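Local coordinates for small archaeal modifier protein 1 (Haloferax volcanii DS2, PDB 4HRO) that acts as a ubiquitin-like tag covalently attached to lysines of target proteins and as a sulfur carrier in molybdenum cofactor biosynthesis, at residues E5-A10 and S18-V23; A29-A34 and A69-A74; L63-A68 and A77-A82. All coordinates share one frame; numbering follows the deposited sequence.

Overall arrangement
From the N terminus, strand 2-8 runs into helix 10-16 and strand 20-25 returns beside it; contact 1 closes this short loop and forms one margin of the sheet. The chain then enters helix 31-41, whose start is held in contact 2 by the loop 69-74, across a long excursion that includes strand 61-64. Contact 3 opens within that excursion and closes beyond it, at strand 80-84, so contacts 2 and 3 cross, whereas contact 1 precedes both. Strand 80-84 lies between 2-8 and 61-64, linking contacts 1 and 3 in a single sheet through Glu5, Lys7 and Leu81, and Trp6 reaches from contact 1 to the helix of contact 2.

Contact 1 of 3, residues E5-A10 and S18-V23; sequences EWKLFA and SRTVRV
The carbonyl oxygen of Arg19 is gripped by both backbone and solvent: Leu8 N donates to Arg19 O over 3.0 Å, water 3 donates to it as well, and the CA-H of Lys7 approaches it. Leu8 N comes from well above the carbonyl plane, and water 3 also donates to Leu8 O, so it bridges the two segments beside the Leu8-Arg19 bond. Strands 2-8 and 20-25 are antiparallel neighbours at one margin of the beta-grasp sheet, joined through helix 10-16. Further along, Trp6 and Val21 form a hydrogen-bonded pair: Trp6 N reaches Val21 O over 2.9 Å, and the return bond from Val21 N to Trp6 O lies in the carbonyl plane.

Beneath this ladder Trp6, Leu8 and Val21 face the hydrophobic core, where Leu38 of helix 31-41 touches all three. Val23 CG1 meets Trp6 CD1 at the indole edge, 4.0 Å away, and Leu8 CD1 lies against Val21 CG2 at 4.1 Å. On the other face Lys7 and Thr20 run side by side, pointing the same way.

Arg19 starts away from strand 2-8, but a bend about its CG-CD bond (chi3 66°) turns the guanidinium back, bringing NH2 to 3.7 Å from Phe9 CD1. The ring and guanidinium planes are almost perpendicular, 87° apart, and NH2 approaches the ring obliquely. Phe9 also stacks on Phe84. At the start of the returning segment, Ser18 OG donates to Thr20 O over 2.7 Å, lying in the carbonyl plane on a lone pair.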
ATOM      1  N   GLU A   5       7.753   2.351   4.252  0.50  6.98           N
ATOM      2  CA  GLU A   5       6.634   2.591   5.142  0.50  7.33           C
ATOM      3  C   GLU A   5       5.435   3.112   4.382  0.50  6.55           C
ATOM      4  O   GLU A   5       5.587   3.992   3.523  0.50  6.65           O
ATOM      5  CB  GLU A   5       7.052   3.569   6.234  0.50  8.25           C
ATOM      6  CG  GLU A   5       6.098   3.672   7.400  0.50 10.18           C
ATOM      7  CD  GLU A   5       6.697   4.444   8.551  0.50 13.76           C
ATOM      8  OE1 GLU A   5       7.542   5.331   8.315  0.50 14.37           O
ATOM      9  OE2 GLU A   5       6.320   4.172   9.700  0.50 16.12           O
ATOM     10  N   TRP A   6       4.264   2.559   4.713  1.00  5.94           N
ATOM     11  CA  TRP A   6       2.983   3.012   4.207  1.00  6.08           C
ATOM     12  C   TRP A   6       2.356   3.992   5.189  1.00  6.05           C
ATOM     13  O   TRP A   6       2.367   3.760   6.413  1.00  7.23           O
ATOM     14  CB  TRP A   6       2.023   1.829   4.060  1.00  5.98           C
ATOM     15  CG  TRP A   6       2.277   0.981   2.866  1.00  5.86           C
ATOM     16  CD1 TRP A   6       3.014  -0.163   2.808  1.00  5.72           C
ATOM     17  CD2 TRP A   6       1.790   1.216   1.547  1.00  5.73           C
ATOM     18  NE1 TRP A   6       3.013  -0.664   1.520  1.00  5.72           N
ATOM     19  CE2 TRP A   6       2.267   0.171   0.729  1.00  5.16           C
ATOM     20  CE3 TRP A   6       1.008   2.223   0.965  1.00  6.19           C
ATOM     21  CZ2 TRP A   6       1.984   0.104  -0.635  1.00  5.74           C
ATOM     22  CZ3 TRP A   6       0.728   2.152  -0.385  1.00  6.28           C
ATOM     23  CH2 TRP A   6       1.214   1.106  -1.166  1.00  6.26           C
ATOM     24  N   LYS A   7       1.757   5.046   4.648  1.00  5.90           N
ATOM     25  CA  LYS A   7       0.799   5.864   5.368  1.00  6.31           C
ATOM     26  C   LYS A   7      -0.595   5.560   4.878  1.00  6.03           C
ATOM     27  O   LYS A   7      -0.824   5.400   3.672  1.00  7.06           O
ATOM     28  CB  LYS A   7       1.108   7.344   5.196  1.00  6.36           C
ATOM     29  CG  LYS A   7       2.106   7.815   6.231  1.00  7.43           C
ATOM     30  CD  LYS A   7       2.329   9.294   6.158  1.00  7.96           C
ATOM     31  CE  LYS A   7       2.900   9.817   7.453  1.00  8.02           C
ATOM     32  NZ  LYS A   7       3.246  11.238   7.320  1.00  8.65           N
ATOM     33  N   LEU A   8      -1.508   5.454   5.843  1.00  5.93           N
ATOM     34  CA  LEU A   8      -2.908   5.132   5.603  1.00  6.25           C
ATOM     35  C   LEU A   8      -3.786   6.252   6.147  1.00  6.24           C
ATOM     36  O   LEU A   8      -3.419   6.933   7.100  1.00  6.57           O
ATOM     37  CB  LEU A   8      -3.280   3.847   6.343  1.00  6.99           C
ATOM     38  CG  LEU A   8      -2.444   2.607   6.037  1.00  8.46           C
ATOM     39  CD1 LEU A   8      -2.922   1.445   6.924  1.00 11.63           C
ATOM     40  CD2 LEU A   8      -2.434   2.257   4.582  1.00 11.56           C
ATOM     41  N   PHE A   9      -4.975   6.394   5.562  1.00  6.55           N
ATOM     42  CA  PHE A   9      -5.874   7.504   5.841  1.00  6.72           C
ATOM     43  C   PHE A   9      -7.292   7.015   6.014  1.00  6.86           C
ATOM     44  O   PHE A   9      -7.700   5.996   5.440  1.00  7.88           O
ATOM     45  CB  PHE A   9      -5.762   8.559   4.730  1.00  7.00           C
ATOM     46  CG  PHE A   9      -4.383   9.106   4.621  1.00  5.95           C
ATOM     47  CD1 PHE A   9      -4.010  10.204   5.374  1.00  6.82           C
ATOM     48  CD2 PHE A   9      -3.434   8.468   3.863  1.00  6.71           C
ATOM     49  CE1 PHE A   9      -2.714  10.673   5.342  1.00  7.09           C
ATOM     50  CE2 PHE A   9      -2.129   8.932   3.828  1.00  7.34           C
ATOM     51  CZ  PHE A   9      -1.767  10.017   4.574  1.00  7.69           C
ATOM     52  N   ALA A  10      -8.032   7.760   6.831  1.00  6.94           N
ATOM     53  CA  ALA A  10      -9.459   7.574   7.019  1.00  7.76           C
ATOM     54  C   ALA A  10      -9.753   6.109   7.373  1.00  7.55           C
ATOM     55  O   ALA A  10      -9.148   5.550   8.292  1.00  7.58           O
ATOM     56  CB  ALA A  10     -10.252   8.075   5.781  1.00  8.98           C
ATOM     57  N   SER A  18      -3.586   1.773  12.632  1.00  9.79           N
ATOM     58  CA  SER A  18      -2.431   2.645  12.635  1.00  9.62           C
ATOM     59  C   SER A  18      -2.432   3.505  11.376  1.00  8.13           C
ATOM     60  O   SER A  18      -2.928   3.088  10.330  1.00  8.43           O
ATOM     61  CB  SER A  18      -1.137   1.818  12.669  1.00 10.19           C
ATOM     62  OG  SER A  18       0.004   2.650  12.765  1.00 12.84           O
ATOM     63  N   ARG A  19      -1.852   4.684  11.497  1.00  7.31           N
ATOM     64  CA  ARG A  19      -1.686   5.589  10.360  1.00  7.03           C
ATOM     65  C   ARG A  19      -0.389   5.309   9.596  1.00  6.43           C
ATOM     66  O   ARG A  19      -0.209   5.844   8.508  1.00  6.18           O
ATOM     67  CB  ARG A  19      -1.736   7.035  10.854  1.00  6.90           C
ATOM     68  CG  ARG A  19      -3.099   7.426  11.394  1.00  7.40           C
ATOM     69  CD  ARG A  19      -3.148   8.862  11.864  1.00  7.29           C
ATOM     70  NE  ARG A  19      -2.994   9.816  10.768  1.00  6.72           N
ATOM     71  CZ  ARG A  19      -3.945  10.113   9.887  1.00  6.48           C
ATOM     72  NH1 ARG A  19      -5.127   9.525   9.937  1.00  6.49           N
ATOM     73  NH2 ARG A  19      -3.689  10.987   8.937  1.00  6.81           N
ATOM     74  N   THR A  20       0.501   4.499  10.167  1.00  7.04           N
ATOM     75  CA  THR A  20       1.756   4.151   9.538  1.00  6.99           C
ATOM     76  C   THR A  20       1.998   2.654   9.703  1.00  6.78           C
ATOM     77  O   THR A  20       1.672   2.072  10.750  1.00  8.03           O
ATOM     78  CB  THR A  20       2.941   4.947  10.150  1.00  7.76           C
ATOM     79  OG1 THR A  20       3.182   4.532  11.497  1.00 10.15           O
ATOM     80  CG2 THR A  20       2.703   6.466  10.110  1.00  9.20           C
ATOM     81  N   VAL A  21       2.546   2.028   8.670  1.00  6.37           N
ATOM     82  CA  VAL A  21       2.860   0.605   8.710  1.00  6.71           C
ATOM     83  C   VAL A  21       4.181   0.360   8.018  1.00  6.57           C
ATOM     84  O   VAL A  21       4.342   0.652   6.842  1.00  7.10           O
ATOM     85  CB  VAL A  21       1.778  -0.268   8.024  1.00  6.99           C
ATOM     86  CG1 VAL A  21       2.187  -1.727   8.045  1.00  8.32           C
ATOM     87  CG2 VAL A  21       0.427  -0.094   8.682  1.00  8.55           C
ATOM     88  N   ARG A  22       5.131  -0.202   8.757  1.00  7.29           N
ATOM     89  CA  ARG A  22       6.415  -0.589   8.210  1.00  8.07           C
ATOM     90  C   ARG A  22       6.302  -1.900   7.451  1.00  7.54           C
ATOM     91  O   ARG A  22       5.653  -2.837   7.927  1.00  9.11           O
ATOM     92  CB  ARG A  22       7.443  -0.778   9.334  1.00  9.48           C
ATOM     93  CG  ARG A  22       7.669   0.423  10.209  1.00 11.53           C
ATOM     94  CD  ARG A  22       8.748   0.135  11.241  1.00 12.32           C
ATOM     95  NE  ARG A  22       8.846   1.211  12.217  1.00 13.96           N
ATOM     96  CZ  ARG A  22       9.628   1.190  13.294  1.00 15.37           C
ATOM     97  NH1 ARG A  22      10.404   0.142  13.549  1.00 17.36           N
ATOM     98  NH2 ARG A  22       9.629   2.228  14.115  1.00 16.55           N
ATOM     99  N   VAL A  23       6.968  -1.972   6.302  1.00  7.43           N
ATOM    100  CA  VAL A  23       7.092  -3.223   5.560  1.00  7.52           C
ATOM    101  C   VAL A  23       8.534  -3.413   5.104  1.00  7.88           C
ATOM    102  O   VAL A  23       9.322  -2.473   5.052  1.00  8.27           O
ATOM    103  CB  VAL A  23       6.109  -3.321   4.338  1.00  7.37           C
ATOM    104  CG1 VAL A  23       4.654  -3.234   4.795  1.00  8.15           C
ATOM    105  CG2 VAL A  23       6.426  -2.274   3.250  1.00  8.12           C
TER
HETATM  106  O   HOH W   1       4.903   2.420  11.816  1.00 22.05           O
HETATM  107  O   HOH W   2       7.159   3.591  11.911  1.00 23.32           O
HETATM  108  O   HOH W   3      -1.073   8.441   7.614  1.00  6.64           O

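Contact 2 of 3, residues A29-A34 and A69-A74; sequences ATVGDA and AALGEA
Backbone hydrogen bonds carry the join between Thr30, Val31 and Gly32 at the start of helix 31-41 and the loop that follows strand 67-68. Val31 N donates to Glu73 O and Gly32 N to Leu71 O, each over 2.8 Å. The second bond is the straighter, with an N-H...O angle of 162°, and Gly32 N lies in the carbonyl plane of Leu71 on a lone pair. The type I turn from Ala70 to Glu73 presents both acceptors to the helix. Its own shape is held by Glu73 N to Ala70 O and by the extended Glu73 side chain, whose OE1 accepts from Ala70 N over 2.9 Å, the donor standing above the carboxylate plane.

Within the helix start the bonding is reciprocal. Asp33 N donates to Thr30 OG1 over 3.0 Å, while Thr30 N donates to Asp33 OD2, again from above the carboxylate plane. The hydroxyl can do this because chi1 of Thr30, 63°, sets OG1 between the backbone N and the carbonyl carbon.

Van der Waals packing fills the rest. The Val31 branches divide the loop between them: CG1 meets Leu71 CD2 at 4.0 Å, the two side chains crossing at about a right angle, and CG2 turns to Ala69 CB, 4.3 Å away, and Glu73 CB. Val62 of strand 61-64 also touches Val31. A side chain on Gly32 would point at the loop and press on Leu71 O; without one, Leu71 CB lies 3.9 Å from Gly32 CA.

Thr30 and Asp33 thus form a capping box with Thr30 as N-cap, and the loop takes up the first two amides of the helix that packs on the beta-grasp sheet.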
ATOM      1  N   ALA A  29      10.858  -5.802  -5.577  1.00  9.31           N
ATOM      2  CA  ALA A  29       9.426  -5.698  -5.266  1.00  8.81           C
ATOM      3  C   ALA A  29       8.832  -4.481  -5.935  1.00  6.97           C
ATOM      4  O   ALA A  29       9.403  -3.395  -5.889  1.00  7.89           O
ATOM      5  CB  ALA A  29       9.204  -5.601  -3.768  1.00  9.43           C
ATOM      6  N   THR A  30       7.662  -4.657  -6.517  1.00  6.69           N
ATOM      7  CA  THR A  30       6.927  -3.535  -7.086  1.00  6.51           C
ATOM      8  C   THR A  30       6.100  -2.841  -6.010  1.00  5.63           C
ATOM      9  O   THR A  30       5.960  -3.324  -4.887  1.00  6.05           O
ATOM     10  CB  THR A  30       5.983  -4.029  -8.170  1.00  7.19           C
ATOM     11  OG1 THR A  30       5.040  -4.908  -7.554  1.00  7.63           O
ATOM     12  CG2 THR A  30       6.736  -4.734  -9.286  1.00  8.70           C
ATOM     13  N   VAL A  31       5.506  -1.720  -6.377  1.00  5.77           N
ATOM     14  CA  VAL A  31       4.550  -1.069  -5.516  1.00  5.61           C
ATOM     15  C   VAL A  31       3.415  -2.022  -5.139  1.00  5.72           C
ATOM     16  O   VAL A  31       2.985  -2.069  -3.980  1.00  5.52           O
ATOM     17  CB  VAL A  31       4.030   0.233  -6.188  1.00  6.17           C
ATOM     18  CG1 VAL A  31       2.819   0.776  -5.452  1.00  7.36           C
ATOM     19  CG2 VAL A  31       5.161   1.278  -6.269  1.00  7.63           C
ATOM     20  N   GLY A  32       2.931  -2.793  -6.108  1.00  5.92           N
ATOM     21  CA  GLY A  32       1.929  -3.812  -5.853  1.00  6.00           C
ATOM     22  C   GLY A  32       2.376  -4.876  -4.854  1.00  5.62           C
ATOM     23  O   GLY A  32       1.606  -5.303  -3.988  1.00  5.80           O
ATOM     24  N   ASP A  33       3.629  -5.302  -4.954  1.00  5.69           N
ATOM     25  CA  ASP A  33       4.177  -6.224  -3.972  1.00  6.16           C
ATOM     26  C   ASP A  33       4.230  -5.575  -2.584  1.00  5.75           C
ATOM     27  O   ASP A  33       3.909  -6.218  -1.578  1.00  5.98           O
ATOM     28  CB  ASP A  33       5.581  -6.684  -4.355  1.00  6.98           C
ATOM     29  CG  ASP A  33       5.629  -7.521  -5.608  1.00  7.69           C
ATOM     30  OD1 ASP A  33       4.650  -8.228  -5.910  1.00  9.77           O
ATOM     31  OD2 ASP A  33       6.662  -7.467  -6.287  1.00  9.19           O
ATOM     32  N   ALA A  34       4.610  -4.300  -2.512  1.00  5.51           N
ATOM     33  CA  ALA A  34       4.622  -3.590  -1.224  1.00  5.43           C
ATOM     34  C   ALA A  34       3.198  -3.434  -0.660  1.00  5.39           C
ATOM     35  O   ALA A  34       2.999  -3.507   0.562  1.00  5.63           O
ATOM     36  CB  ALA A  34       5.295  -2.229  -1.363  1.00  6.13           C
ATOM     37  N   ALA A  69       1.515   6.442  -8.355  1.00  9.21           N
ATOM     38  CA  ALA A  69       2.274   5.283  -8.806  1.00  9.44           C
ATOM     39  C   ALA A  69       1.352   4.152  -9.232  1.00  9.46           C
ATOM     40  O   ALA A  69       0.378   3.833  -8.536  1.00 11.01           O
ATOM     41  CB  ALA A  69       3.201   4.816  -7.710  1.00 10.53           C
ATOM     42  N   ALA A  70       1.676   3.537 -10.364  1.00  8.72           N
ATOM     43  CA  ALA A  70       1.047   2.311 -10.805  1.00  8.46           C
ATOM     44  C   ALA A  70       1.663   1.144 -10.046  1.00  8.00           C
ATOM     45  O   ALA A  70       2.816   1.209  -9.579  1.00  7.92           O
ATOM     46  CB  ALA A  70       1.223   2.135 -12.303  1.00  9.52           C
ATOM     47  N   LEU A  71       0.906   0.058  -9.938  1.00  8.09           N
ATOM     48  CA  LEU A  71       1.330  -1.060  -9.101  1.00  7.90           C
ATOM     49  C   LEU A  71       2.584  -1.754  -9.634  1.00  8.03           C
ATOM     50  O   LEU A  71       3.314  -2.379  -8.879  1.00  8.06           O
ATOM     51  CB  LEU A  71       0.199  -2.072  -8.878  1.00  8.57           C
ATOM     52  CG  LEU A  71      -1.008  -1.592  -8.062  1.00  9.41           C
ATOM     53  CD1 LEU A  71      -1.892  -2.770  -7.699  1.00 12.62           C
ATOM     54  CD2 LEU A  71      -0.620  -0.842  -6.821  1.00 10.26           C
ATOM     55  N   GLY A  72       2.856  -1.659 -10.933  1.00  8.52           N
ATOM     56  CA  GLY A  72       4.071  -2.247 -11.497  1.00  9.51           C
ATOM     57  C   GLY A  72       5.349  -1.453 -11.312  1.00  9.30           C
ATOM     58  O   GLY A  72       6.425  -1.928 -11.690  1.00 10.55           O
ATOM     59  N   GLU A  73       5.263  -0.252 -10.748  1.00  8.89           N
ATOM     60  CA  GLU A  73       6.462   0.560 -10.550  1.00  9.34           C
ATOM     61  C   GLU A  73       7.376  -0.010  -9.482  1.00  8.37           C
ATOM     62  O   GLU A  73       6.958  -0.778  -8.625  1.00  7.47           O
ATOM     63  CB  GLU A  73       6.090   2.011 -10.232  1.00 10.08           C
ATOM     64  CG  GLU A  73       5.501   2.741 -11.439  1.00 11.69           C
ATOM     65  CD  GLU A  73       5.013   4.139 -11.144  1.00 12.30           C
ATOM     66  OE1 GLU A  73       4.015   4.515 -11.786  1.00 12.58           O
ATOM     67  OE2 GLU A  73       5.629   4.862 -10.310  1.00 13.88           O
ATOM     68  N   ALA A  74       8.642   0.379  -9.553  1.00  8.42           N
ATOM     69  CA  ALA A  74       9.652  -0.057  -8.608  1.00  8.05           C
ATOM     70  C   ALA A  74       9.455   0.556  -7.227  1.00  7.89           C
ATOM     71  O   ALA A  74       8.732   1.532  -7.061  1.00  8.66           O
ATOM     72  CB  ALA A  74      11.041   0.301  -9.140  1.00  9.30           C
TER

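Contact 3 of 3, residues L63-A68 and A77-A82; sequences LRNGEA and AGDELA. With CA (calcium ion), chain C.
This is an antiparallel strand pairing in the interior of the sheet, between the end of strand 61-64 and the start of strand 80-84, with a salt bridge from Arg64 to the buried Asp79 beside it. Leu63 and Ala82 are a hydrogen-bonded pair: Leu63 N donates to Ala82 O and Ala82 N to Leu63 O, both at 2.9 Å, and their CB atoms touch on one face. Arg64 and Leu81, a non-hydrogen-bonded pair, point to the other face, where Leu81 CD2 packs on Arg64 CG at 3.8 Å.

Arg64 holds its CG opposite the backbone N (chi1 175°) and stays extended to NE, which carries the guanidinium along to Asp79. NE donates to Asp79 OD2 over 2.8 Å at 159°; the oxygen lies in the guanidinium plane, but NE stands above the carboxylate plane, the two planes being 64° apart. NH2 adds only weak bonds to both carboxylate oxygens, and OD2 also accepts from Ala76 N. A methionine in place of Arg64 would probably leave the carboxylate of buried Asp79 without the opposite charge that now pairs with it, and its OD2 without the NE donor.

In this beta-grasp fold strand 80-84 is flanked by 2-8 and 61-64, and the latter turns back into 67-68 through a type I' turn from Arg64 to Glu67, with Asn65 and Gly66 at positive phi. The turn is tied across to Glu80 O, which accepts from Asn65 N over 2.8 Å and from water 4, itself an acceptor for Gly66 N. The Glu80 side chain extends outward, and its carboxylate chelates a calcium ion, with OE1 at 2.5 Å and OE2 at 2.4 Å from the metal; water 5 is a further ligand.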
ATOM      1  N   LEU A  63       0.389   6.444  -3.828  1.00  6.90           N
ATOM      2  CA  LEU A  63       1.514   7.326  -4.088  1.00  7.44           C
ATOM      3  C   LEU A  63       2.809   6.686  -3.651  1.00  7.09           C
ATOM      4  O   LEU A  63       2.860   5.964  -2.641  1.00  7.40           O
ATOM      5  CB  LEU A  63       1.372   8.661  -3.365  1.00  8.18           C
ATOM      6  CG  LEU A  63       0.096   9.454  -3.547  1.00 11.56           C
ATOM      7  CD1 LEU A  63       0.246  10.800  -2.845  1.00 14.50           C
ATOM      8  CD2 LEU A  63      -0.278   9.646  -4.982  1.00 14.78           C
ATOM      9  N   ARG A  64       3.866   6.983  -4.399  1.00  7.17           N
ATOM     10  CA  ARG A  64       5.227   6.637  -4.029  1.00  6.87           C
ATOM     11  C   ARG A  64       6.015   7.943  -3.974  1.00  7.08           C
ATOM     12  O   ARG A  64       6.134   8.653  -4.987  1.00  7.05           O
ATOM     13  CB  ARG A  64       5.857   5.701  -5.065  1.00  7.70           C
ATOM     14  CG  ARG A  64       7.302   5.405  -4.778  1.00  7.47           C
ATOM     15  CD  ARG A  64       7.963   4.609  -5.857  1.00  8.66           C
ATOM     16  NE  ARG A  64       9.318   4.278  -5.436  1.00  9.24           N
ATOM     17  CZ  ARG A  64      10.381   4.234  -6.236  1.00 11.54           C
ATOM     18  NH1 ARG A  64      10.293   4.485  -7.545  1.00 13.96           N
ATOM     19  NH2 ARG A  64      11.559   3.924  -5.708  1.00 14.03           N
ATOM     20  N   ASN A  65       6.545   8.290  -2.804  1.00  7.16           N
ATOM     21  CA  ASN A  65       7.314   9.507  -2.614  1.00  8.32           C
ATOM     22  C   ASN A  65       6.577  10.719  -3.183  1.00  8.68           C
ATOM     23  O   ASN A  65       7.167  11.573  -3.843  1.00 10.44           O
ATOM     24  CB  ASN A  65       8.717   9.335  -3.200  1.00  8.72           C
ATOM     25  CG  ASN A  65       9.466   8.156  -2.604  1.00  9.06           C
ATOM     26  OD1 ASN A  65      10.178   7.426  -3.299  1.00 11.00           O
ATOM     27  ND2 ASN A  65       9.313   7.965  -1.321  1.00  7.46           N
ATOM     28  N   GLY A  66       5.285  10.800  -2.894  1.00  8.54           N
ATOM     29  CA  GLY A  66       4.468  11.968  -3.210  1.00  9.94           C
ATOM     30  C   GLY A  66       3.904  12.017  -4.619  1.00 10.80           C
ATOM     31  O   GLY A  66       3.208  12.972  -4.953  1.00 12.58           O
ATOM     32  N   GLU A  67       4.177  11.020  -5.454  1.00 10.56           N
ATOM     33  CA  GLU A  67       3.678  11.001  -6.837  1.00 11.12           C
ATOM     34  C   GLU A  67       2.818   9.769  -7.065  1.00 10.32           C
ATOM     35  O   GLU A  67       3.140   8.685  -6.561  1.00  9.34           O
ATOM     36  CB  GLU A  67       4.849  10.974  -7.825  1.00 12.50           C
ATOM     37  CG  GLU A  67       5.862  12.111  -7.687  1.00 16.77           C
ATOM     38  CD  GLU A  67       6.990  12.009  -8.712  1.00 21.68           C
ATOM     39  OE1 GLU A  67       8.170  11.895  -8.301  1.00 25.75           O
ATOM     40  OE2 GLU A  67       6.697  12.026  -9.928  1.00 24.19           O
ATOM     41  N   ALA A  68       1.726   9.920  -7.814  1.00 10.72           N
ATOM     42  CA  ALA A  68       0.887   8.783  -8.171  1.00 10.91           C
ATOM     43  C   ALA A  68       1.738   7.682  -8.793  1.00 10.57           C
ATOM     44  O   ALA A  68       2.575   7.956  -9.655  1.00 11.66           O
ATOM     45  CB  ALA A  68      -0.232   9.219  -9.132  1.00 12.78           C
ATOM     46  N   ALA A  77      14.427   1.060  -0.799  1.00  8.39           N
ATOM     47  CA  ALA A  77      14.627   1.300   0.616  1.00  8.40           C
ATOM     48  C   ALA A  77      14.413   2.763   0.950  1.00  8.64           C
ATOM     49  O   ALA A  77      14.883   3.648   0.238  1.00  9.58           O
ATOM     50  CB  ALA A  77      16.022   0.868   1.015  1.00  9.72           C
ATOM     51  N   GLY A  78      13.665   2.994   2.024  1.00  8.59           N
ATOM     52  CA  GLY A  78      13.378   4.346   2.486  1.00  9.19           C
ATOM     53  C   GLY A  78      12.150   4.976   1.852  1.00  8.43           C
ATOM     54  O   GLY A  78      11.793   6.104   2.190  1.00  9.58           O
ATOM     55  N   ASP A  79      11.465   4.282   0.942  1.00  7.55           N
ATOM     56  CA  ASP A  79      10.314   4.868   0.270  1.00  7.19           C
ATOM     57  C   ASP A  79       9.208   5.218   1.270  1.00  6.55           C
ATOM     58  O   ASP A  79       9.013   4.545   2.289  1.00  7.20           O
ATOM     59  CB  ASP A  79       9.716   3.921  -0.773  1.00  8.02           C
ATOM     60  CG  ASP A  79      10.387   3.978  -2.121  1.00  9.09           C
ATOM     61  OD1 ASP A  79      11.257   4.827  -2.374  1.00  9.96           O
ATOM     62  OD2 ASP A  79       9.993   3.131  -2.952  1.00 10.21           O
ATOM     63  N   GLU A  80       8.488   6.278   0.932  1.00  6.46           N
ATOM     64  CA  GLU A  80       7.303   6.744   1.611  1.00  6.02           C
ATOM     65  C   GLU A  80       6.124   6.467   0.690  1.00  5.75           C
ATOM     66  O   GLU A  80       5.911   7.182  -0.306  1.00  6.81           O
ATOM     67  CB  GLU A  80       7.433   8.242   1.896  1.00  5.94           C
ATOM     68  CG  GLU A  80       8.576   8.511   2.849  1.00  7.07           C
ATOM     69  CD  GLU A  80       8.926   9.971   3.020  1.00  6.77           C
ATOM     70  OE1 GLU A  80       8.493  10.834   2.251  1.00  8.80           O
ATOM     71  OE2 GLU A  80       9.691  10.314   3.931  1.00 10.94           O
ATOM     72  N   LEU A  81       5.375   5.414   0.995  1.00  5.35           N
ATOM     73  CA  LEU A  81       4.224   5.007   0.197  1.00  5.24           C
ATOM     74  C   LEU A  81       2.975   5.485   0.903  1.00  5.51           C
ATOM     75  O   LEU A  81       2.918   5.495   2.132  1.00  5.96           O
ATOM     76  CB  LEU A  81       4.213   3.475   0.039  1.00  5.49           C
ATOM     77  CG  LEU A  81       5.519   2.869  -0.501  1.00  6.14           C
ATOM     78  CD1 LEU A  81       5.388   1.342  -0.579  1.00  8.01           C
ATOM     79  CD2 LEU A  81       5.936   3.462  -1.828  1.00  8.51           C
ATOM     80  N   ALA A  82       1.958   5.869   0.151  1.00  5.54           N
ATOM     81  CA  ALA A  82       0.704   6.358   0.736  1.00  6.36           C
ATOM     82  C   ALA A  82      -0.478   5.724   0.036  1.00  6.10           C
ATOM     83  O   ALA A  82      -0.474   5.550  -1.194  1.00  6.51           O
ATOM     84  CB  ALA A  82       0.608   7.879   0.674  1.00  7.20           C
TER
HETATM   85 CA    CA C 101       9.699  12.657   3.496  1.00  7.15          CA
HETATM   86  O   HOH W   4       3.897   9.099  -0.957  1.00 14.82           O
HETATM   87  O   HOH W   5       9.353  13.780   1.413  1.00 10.11           O